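Local coordinates for DUF1611 domain-containing protein (Anabaena variabilis, PDB 2OBN), which is of unknown function but combines a Rossmann-like N-terminal domain with a C-terminal P-loop domain related to the P-loop NTPases, at residues R148-R153 with Y222-D227; W175-R180 with V341-V346. The protein carries 2 engineered substitutions. One frame throughout, in Å; residues are numbered along the deposited sequence.

Contact 1. Residues R148-R153 with Y222-D227; sequences RTLPCR and YGKNYD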
ATOM      1  N   ARG B 148      11.717 -12.022  10.135  1.00 39.93           N
ATOM      2  CA  ARG B 148      12.627 -11.709  11.232  1.00 40.74           C
ATOM      3  C   ARG B 148      13.342 -12.952  11.732  1.00 42.78           C
ATOM      4  O   ARG B 148      14.372 -12.857  12.394  1.00 43.45           O
ATOM      5  CB  ARG B 148      11.857 -11.101  12.409  1.00 41.07           C
ATOM      6  CG  ARG B 148      11.132 -12.109  13.251  1.00 42.25           C
ATOM      7  CD  ARG B 148      10.164 -11.464  14.209  1.00 42.94           C
ATOM      8  NE  ARG B 148       9.624 -12.459  15.130  1.00 43.02           N
ATOM      9  CZ  ARG B 148       8.706 -13.384  14.823  1.00 45.40           C
ATOM     10  NH1 ARG B 148       8.167 -13.475  13.605  1.00 44.34           N
ATOM     11  NH2 ARG B 148       8.301 -14.228  15.762  1.00 43.04           N
ATOM     12  N   THR B 149      12.718 -14.101  11.466  1.00 43.71           N
ATOM     13  CA  THR B 149      13.191 -15.433  11.813  1.00 43.97           C
ATOM     14  C   THR B 149      14.339 -15.957  10.930  1.00 44.01           C
ATOM     15  O   THR B 149      14.993 -16.945  11.287  1.00 44.54           O
ATOM     16  CB  THR B 149      12.018 -16.411  11.562  1.00 42.99           C
ATOM     17  OG1 THR B 149      10.845 -15.956  12.238  1.00 48.58           O
ATOM     18  CG2 THR B 149      12.314 -17.746  12.037  1.00 46.89           C
ATOM     19  N   LEU B 150      14.554 -15.324   9.777  1.00 42.39           N
ATOM     20  CA  LEU B 150      15.512 -15.815   8.806  1.00 43.15           C
ATOM     21  C   LEU B 150      16.958 -15.543   9.213  1.00 42.98           C
ATOM     22  O   LEU B 150      17.245 -14.524   9.841  1.00 41.59           O
ATOM     23  CB  LEU B 150      15.230 -15.249   7.416  1.00 44.39           C
ATOM     24  CG  LEU B 150      13.898 -15.610   6.755  1.00 43.87           C
ATOM     25  CD1 LEU B 150      13.676 -14.679   5.570  1.00 48.00           C
ATOM     26  CD2 LEU B 150      13.840 -17.051   6.321  1.00 46.02           C
ATOM     27  N   PRO B 151      17.864 -16.478   8.867  1.00 42.68           N
ATOM     28  CA  PRO B 151      19.275 -16.395   9.243  1.00 43.17           C
ATOM     29  C   PRO B 151      20.079 -15.425   8.410  1.00 41.94           C
ATOM     30  O   PRO B 151      21.080 -14.904   8.870  1.00 43.76           O
ATOM     31  CB  PRO B 151      19.778 -17.826   8.989  1.00 43.98           C
ATOM     32  CG  PRO B 151      18.934 -18.302   7.828  1.00 44.81           C
ATOM     33  CD  PRO B 151      17.574 -17.708   8.088  1.00 42.86           C
ATOM     34  N   CYS B 152      19.642 -15.195   7.186  1.00 42.04           N
ATOM     35  CA  CYS B 152      20.322 -14.302   6.270  1.00 41.25           C
ATOM     36  C   CYS B 152      20.186 -12.833   6.630  1.00 40.53           C
ATOM     37  O   CYS B 152      19.293 -12.437   7.361  1.00 40.23           O
ATOM     38  CB  CYS B 152      19.713 -14.475   4.881  1.00 40.79           C
ATOM     39  SG  CYS B 152      17.976 -13.979   4.775  1.00 44.49           S
ATOM     40  N   ARG B 153      21.107 -12.034   6.120  1.00 41.12           N
ATOM     41  CA  ARG B 153      20.975 -10.576   6.213  1.00 41.38           C
ATOM     42  C   ARG B 153      19.931 -10.180   5.171  1.00 39.90           C
ATOM     43  O   ARG B 153      19.784 -10.850   4.132  1.00 38.03           O
ATOM     44  CB  ARG B 153      22.297  -9.862   5.948  1.00 40.55           C
ATOM     45  CG  ARG B 153      23.230  -9.823   7.154  1.00 43.35           C
ATOM     46  CD  ARG B 153      24.484  -9.042   6.807  1.00 50.53           C
ATOM     47  NE  ARG B 153      25.196  -8.552   7.991  1.00 50.67           N
ATOM     48  CZ  ARG B 153      26.020  -9.274   8.739  1.00 54.01           C
ATOM     49  NH1 ARG B 153      26.251 -10.554   8.471  1.00 59.70           N
ATOM     50  NH2 ARG B 153      26.600  -8.713   9.787  1.00 58.74           N
ATOM     51  N   TYR B 222      13.328 -17.531  -0.414  1.00 43.73           N
ATOM     52  CA  TYR B 222      14.777 -17.669  -0.640  1.00 43.57           C
ATOM     53  C   TYR B 222      15.654 -17.512   0.598  1.00 42.97           C
ATOM     54  O   TYR B 222      16.781 -17.975   0.596  1.00 43.34           O
ATOM     55  CB  TYR B 222      15.234 -16.645  -1.697  1.00 43.33           C
ATOM     56  CG  TYR B 222      14.456 -16.763  -2.988  1.00 43.00           C
ATOM     57  CD1 TYR B 222      14.729 -17.789  -3.903  1.00 42.28           C
ATOM     58  CD2 TYR B 222      13.430 -15.860  -3.287  1.00 40.28           C
ATOM     59  CE1 TYR B 222      13.991 -17.915  -5.088  1.00 44.10           C
ATOM     60  CE2 TYR B 222      12.701 -15.965  -4.465  1.00 44.61           C
ATOM     61  CZ  TYR B 222      12.976 -16.994  -5.359  1.00 45.32           C
ATOM     62  OH  TYR B 222      12.240 -17.083  -6.517  1.00 44.83           O
ATOM     63  N   GLY B 223      15.125 -16.888   1.646  1.00 43.74           N
ATOM     64  CA  GLY B 223      15.872 -16.552   2.864  1.00 44.22           C
ATOM     65  C   GLY B 223      16.720 -17.583   3.568  1.00 44.40           C
ATOM     66  O   GLY B 223      17.772 -17.257   4.115  1.00 45.12           O
ATOM     67  N   LYS B 224      16.262 -18.824   3.571  1.00 45.18           N
ATOM     68  CA  LYS B 224      16.991 -19.905   4.206  1.00 45.51           C
ATOM     69  C   LYS B 224      18.140 -20.430   3.324  1.00 44.84           C
ATOM     70  O   LYS B 224      18.992 -21.177   3.808  1.00 45.20           O
ATOM     71  CB  LYS B 224      16.024 -21.038   4.565  1.00 45.60           C
ATOM     72  CG  LYS B 224      14.924 -20.620   5.552  1.00 46.61           C
ATOM     73  CD  LYS B 224      13.869 -21.717   5.760  1.00 48.60           C
ATOM     74  CE  LYS B 224      12.715 -21.185   6.606  1.00 52.02           C
ATOM     75  NZ  LYS B 224      11.615 -22.172   6.751  1.00 59.88           N
ATOM     76  N   ASN B 225      18.182 -20.025   2.052  1.00 42.61           N
ATOM     77  CA  ASN B 225      19.199 -20.504   1.124  1.00 42.10           C
ATOM     78  C   ASN B 225      20.348 -19.552   0.813  1.00 39.98           C
ATOM     79  O   ASN B 225      21.241 -19.910   0.070  1.00 36.05           O
ATOM     80  CB  ASN B 225      18.536 -20.956  -0.181  1.00 42.11           C
ATOM     81  CG  ASN B 225      17.686 -22.195   0.002  1.00 46.98           C
ATOM     82  OD1 ASN B 225      18.073 -23.151   0.695  1.00 51.40           O
ATOM     83  ND2 ASN B 225      16.522 -22.198  -0.632  1.00 50.42           N
ATOM     84  N   TYR B 226      20.339 -18.351   1.376  1.00 40.21           N
ATOM     85  CA  TYR B 226      21.377 -17.382   1.083  1.00 39.60           C
ATOM     86  C   TYR B 226      21.906 -16.749   2.366  1.00 38.78           C
ATOM     87  O   TYR B 226      21.264 -16.820   3.417  1.00 37.48           O
ATOM     88  CB  TYR B 226      20.826 -16.332   0.080  1.00 41.14           C
ATOM     89  CG  TYR B 226      20.504 -16.934  -1.283  1.00 39.58           C
ATOM     90  CD1 TYR B 226      19.266 -17.503  -1.546  1.00 40.96           C
ATOM     91  CD2 TYR B 226      21.459 -16.971  -2.288  1.00 42.65           C
ATOM     92  CE1 TYR B 226      18.979 -18.090  -2.786  1.00 38.93           C
ATOM     93  CE2 TYR B 226      21.188 -17.547  -3.524  1.00 41.43           C
ATOM     94  CZ  TYR B 226      19.946 -18.101  -3.766  1.00 42.33           C
ATOM     95  OH  TYR B 226      19.696 -18.667  -4.995  1.00 42.39           O
ATOM     96  N   ASP B 227      23.102 -16.175   2.272  1.00 38.38           N
ATOM     97  CA  ASP B 227      23.718 -15.441   3.375  1.00 38.12           C
ATOM     98  C   ASP B 227      23.140 -14.018   3.405  1.00 36.82           C
ATOM     99  O   ASP B 227      23.044 -13.402   4.454  1.00 35.61           O
ATOM    100  CB  ASP B 227      25.233 -15.305   3.164  1.00 36.87           C
ATOM    101  CG  ASP B 227      25.936 -16.621   3.072  1.00 37.28           C
ATOM    102  OD1 ASP B 227      25.551 -17.566   3.808  1.00 43.45           O
ATOM    103  OD2 ASP B 227      26.895 -16.713   2.270  1.00 35.64           O
TER
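R153 and D227 open the pairing of two neighbouring parallel strands, 153-159 and 228-231, in the sheet of the P-loop domain. The backbone evidence is a single bond across the contact: R153 N donates to D227 O at 2.9 Å with an N-H...O angle of 163°. R153 continues the ladder with L229, while the D227 carboxylate turns to the backbone N of R183.

Apolar contacts gather where the chain leaves helix 208-222. L150 spreads its two methyls over the turn: CD1 lies 4.0 Å from G223 CA, and CD2 is 3.8 Å from K224 CG, the two side chains crossing at about a right angle. V219 and M220 of the helix also touch L150.

Close approaches to carbonyl oxygens mark P151 and C152. P151 CD lies 4.0 Å from G223 O, at the border of the apolar patch. With chi1 at 64°, C152 SG sits between its own backbone N and carbonyl carbon, directed at the G223 end of the turn. There C152 SG is 3.4 Å from G223 O, whereas C152 CB comes within 3.2 Å of Y226 O.

Contact 2. Residues W175-R180 with V341-V346; sequences WAAKLR and VLLDAV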
ATOM      1  N   TRP B 175      26.219  -7.826  -6.612  1.00 37.39           N
ATOM      2  CA  TRP B 175      27.389  -8.258  -7.369  1.00 38.54           C
ATOM      3  C   TRP B 175      28.667  -8.225  -6.520  1.00 37.52           C
ATOM      4  O   TRP B 175      29.519  -9.100  -6.671  1.00 35.88           O
ATOM      5  CB  TRP B 175      27.542  -7.465  -8.663  1.00 40.29           C
ATOM      6  CG  TRP B 175      26.373  -7.647  -9.585  1.00 41.70           C
ATOM      7  CD1 TRP B 175      25.696  -8.810  -9.820  1.00 43.52           C
ATOM      8  CD2 TRP B 175      25.785  -6.666 -10.432  1.00 40.24           C
ATOM      9  NE1 TRP B 175      24.699  -8.602 -10.725  1.00 42.26           N
ATOM     10  CE2 TRP B 175      24.735  -7.299 -11.132  1.00 39.90           C
ATOM     11  CE3 TRP B 175      26.038  -5.311 -10.671  1.00 42.76           C
ATOM     12  CZ2 TRP B 175      23.934  -6.628 -12.049  1.00 38.63           C
ATOM     13  CZ3 TRP B 175      25.244  -4.644 -11.583  1.00 43.63           C
ATOM     14  CH2 TRP B 175      24.205  -5.306 -12.265  1.00 41.26           C
ATOM     15  N   ALA B 176      28.774  -7.251  -5.613  1.00 36.37           N
ATOM     16  CA  ALA B 176      29.944  -7.143  -4.722  1.00 37.01           C
ATOM     17  C   ALA B 176      29.970  -8.284  -3.715  1.00 37.41           C
ATOM     18  O   ALA B 176      31.029  -8.851  -3.462  1.00 38.68           O
ATOM     19  CB  ALA B 176      29.957  -5.817  -3.989  1.00 35.89           C
ATOM     20  N   ALA B 177      28.818  -8.603  -3.131  1.00 37.01           N
ATOM     21  CA  ALA B 177      28.733  -9.733  -2.192  1.00 38.35           C
ATOM     22  C   ALA B 177      29.070 -11.062  -2.876  1.00 38.30           C
ATOM     23  O   ALA B 177      29.708 -11.931  -2.270  1.00 38.31           O
ATOM     24  CB  ALA B 177      27.369  -9.802  -1.577  1.00 37.83           C
ATOM     25  N   LYS B 178      28.621 -11.222  -4.122  1.00 39.23           N
ATOM     26  CA  LYS B 178      28.900 -12.440  -4.906  1.00 40.07           C
ATOM     27  C   LYS B 178      30.394 -12.563  -5.216  1.00 37.91           C
ATOM     28  O   LYS B 178      30.987 -13.660  -5.150  1.00 36.87           O
ATOM     29  CB  LYS B 178      28.113 -12.432  -6.229  1.00 40.23           C
ATOM     30  CG  LYS B 178      28.259 -13.733  -7.011  1.00 44.00           C
ATOM     31  CD  LYS B 178      27.497 -13.761  -8.329  1.00 45.31           C
ATOM     32  CE  LYS B 178      27.736 -15.127  -9.003  1.00 54.05           C
ATOM     33  NZ  LYS B 178      27.109 -15.279 -10.351  1.00 55.35           N
ATOM     34  N   LEU B 179      30.989 -11.436  -5.578  1.00 36.28           N
ATOM     35  CA  LEU B 179      32.402 -11.383  -5.932  1.00 38.25           C
ATOM     36  C   LEU B 179      33.271 -11.795  -4.756  1.00 37.81           C
ATOM     37  O   LEU B 179      34.324 -12.436  -4.936  1.00 36.11           O
ATOM     38  CB  LEU B 179      32.790  -9.974  -6.415  1.00 37.63           C
ATOM     39  CG  LEU B 179      34.205  -9.792  -6.968  1.00 42.22           C
ATOM     40  CD1 LEU B 179      34.452 -10.594  -8.233  1.00 42.42           C
ATOM     41  CD2 LEU B 179      34.440  -8.341  -7.255  1.00 43.70           C
ATOM     42  N   ARG B 180      32.815 -11.447  -3.557  1.00 37.48           N
ATOM     43  CA  ARG B 180      33.560 -11.742  -2.343  1.00 37.73           C
ATOM     44  C   ARG B 180      33.255 -13.083  -1.696  1.00 36.95           C
ATOM     45  O   ARG B 180      33.758 -13.358  -0.610  1.00 35.08           O
ATOM     46  CB  ARG B 180      33.459 -10.563  -1.378  1.00 38.61           C
ATOM     47  CG  ARG B 180      34.282  -9.392  -1.924  1.00 41.53           C
ATOM     48  CD  ARG B 180      33.998  -8.117  -1.229  1.00 47.50           C
ATOM     49  NE  ARG B 180      34.253  -8.174   0.203  1.00 51.94           N
ATOM     50  CZ  ARG B 180      34.009  -7.167   1.040  1.00 49.98           C
ATOM     51  NH1 ARG B 180      33.507  -6.017   0.585  1.00 51.90           N
ATOM     52  NH2 ARG B 180      34.273  -7.313   2.327  1.00 47.97           N
ATOM     53  N   VAL B 341      32.618  -0.229  -0.143  1.00 42.64           N
ATOM     54  CA  VAL B 341      32.480   0.680   1.001  1.00 42.85           C
ATOM     55  C   VAL B 341      31.137   0.465   1.727  1.00 42.06           C
ATOM     56  O   VAL B 341      31.102   0.459   2.951  1.00 43.20           O
ATOM     57  CB  VAL B 341      32.658   2.154   0.541  1.00 43.87           C
ATOM     58  CG1 VAL B 341      32.171   3.152   1.576  1.00 43.55           C
ATOM     59  CG2 VAL B 341      34.135   2.412   0.188  1.00 46.06           C
ATOM     60  N   LEU B 342      30.052   0.259   0.983  1.00 41.11           N
ATOM     61  CA  LEU B 342      28.737   0.033   1.603  1.00 41.63           C
ATOM     62  C   LEU B 342      28.475  -1.440   1.962  1.00 40.57           C
ATOM     63  O   LEU B 342      27.725  -1.727   2.898  1.00 40.13           O
ATOM     64  CB  LEU B 342      27.619   0.606   0.734  1.00 41.08           C
ATOM     65  CG  LEU B 342      27.737   2.101   0.429  1.00 44.21           C
ATOM     66  CD1 LEU B 342      26.564   2.559  -0.433  1.00 46.47           C
ATOM     67  CD2 LEU B 342      27.833   2.957   1.697  1.00 45.80           C
ATOM     68  N   LEU B 343      29.095  -2.371   1.233  1.00 41.36           N
ATOM     69  CA  LEU B 343      28.957  -3.790   1.563  1.00 39.55           C
ATOM     70  C   LEU B 343      29.624  -4.036   2.907  1.00 39.42           C
ATOM     71  O   LEU B 343      29.069  -4.738   3.748  1.00 40.50           O
ATOM     72  CB  LEU B 343      29.556  -4.698   0.494  1.00 39.29           C
ATOM     73  CG  LEU B 343      29.463  -6.202   0.826  1.00 39.39           C
ATOM     74  CD1 LEU B 343      28.018  -6.656   1.048  1.00 37.67           C
ATOM     75  CD2 LEU B 343      30.105  -7.006  -0.291  1.00 44.30           C
ATOM     76  N   ASP B 344      30.805  -3.451   3.111  1.00 38.36           N
ATOM     77  CA  ASP B 344      31.490  -3.545   4.399  1.00 37.86           C
ATOM     78  C   ASP B 344      30.603  -2.986   5.514  1.00 38.84           C
ATOM     79  O   ASP B 344      30.523  -3.580   6.582  1.00 38.44           O
ATOM     80  CB  ASP B 344      32.821  -2.775   4.372  1.00 38.13           C
ATOM     81  CG  ASP B 344      33.860  -3.420   3.467  1.00 42.09           C
ATOM     82  OD1 ASP B 344      33.687  -4.598   3.125  1.00 41.68           O
ATOM     83  OD2 ASP B 344      34.875  -2.764   3.115  1.00 45.83           O
ATOM     84  N   ALA B 345      29.937  -1.849   5.264  1.00 39.04           N
ATOM     85  CA  ALA B 345      29.055  -1.235   6.263  1.00 39.28           C
ATOM     86  C   ALA B 345      27.896  -2.162   6.624  1.00 40.74           C
ATOM     87  O   ALA B 345      27.493  -2.240   7.787  1.00 40.31           O
ATOM     88  CB  ALA B 345      28.535   0.105   5.766  1.00 39.71           C
ATOM     89  N   VAL B 346      27.351  -2.846   5.618  1.00 42.10           N
ATOM     90  CA  VAL B 346      26.302  -3.844   5.834  1.00 43.09           C
ATOM     91  C   VAL B 346      26.836  -5.023   6.664  1.00 44.75           C
ATOM     92  O   VAL B 346      26.196  -5.462   7.641  1.00 43.81           O
ATOM     93  CB  VAL B 346      25.784  -4.430   4.486  1.00 42.93           C
ATOM     94  CG1 VAL B 346      24.972  -5.716   4.703  1.00 43.44           C
ATOM     95  CG2 VAL B 346      24.983  -3.399   3.710  1.00 42.52           C
TER
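L343 and R180 meet through two torsions: L343 holds CG anti to its backbone N (chi1 178°), which sends its methyls toward helix 166-179, and R180 bends at chi3, which carries its guanidinium past L343 to D344. The contact joins two helices of the P-loop domain. Helix 166-179 follows strand 153-159, as the helix after the phosphate-binding loop does in P-loop folds, and helix 340-347 lies close to the C terminus.

The side chains facing L343 are the small A176 and A177, consistent with the A177 CA to L343 CA distance of 7.0 Å. L343 CD2 is the methyl that reaches farthest in: it lies 3.5 Å from A177 N and 3.9 Å from A176 CB, whereas L343 CD1 touches A177 CB at 4.1 Å. L343 also touches W182.

Just past the helix end, R180 runs alongside L343 in the opposite direction, with NH1 3.6 Å from L343 CD2. R180 grips D344 end-on in a salt bridge, NH1 and NH2 both converging on OD1 at the guanidinium edge, so neither bond is straight (N-H...O 143° for NH1). R180 NH1 has a second carboxylate partner in D340, which should help fix the guanidinium. The guanidinium and D344 carboxylate planes stand 77° apart; R180 NH2 meets D344 OD1 nearly along the C-O axis at 2.9 Å, while R180 NH1, also 2.9 Å from D344 OD1, comes from above the carboxylate plane.

Overall arrangement
From the N terminus, the chain first builds the parallel sheet that ends with strand 130-132, then reaches 148-153, 175-180, 222-227 and finally 341-346, so the two contacts cross rather than nest. Contact 1 closes a loop of 68 intervening residues and ties the entry of strand 153-159 to the entry of strand 228-231. Contact 2 closes one of 160 residues, bringing helix 166-179 against helix 340-347, which itself packs on strands 256-262 and 301-307. Their centres are about 17 Å apart, yet they touch: R153 NE approaches V346 O at 3.3 Å, a probable but weak hydrogen bond. R153 also forms a salt bridge with the terminal carboxylate of N349, further joining the strand entry to the C-terminal end.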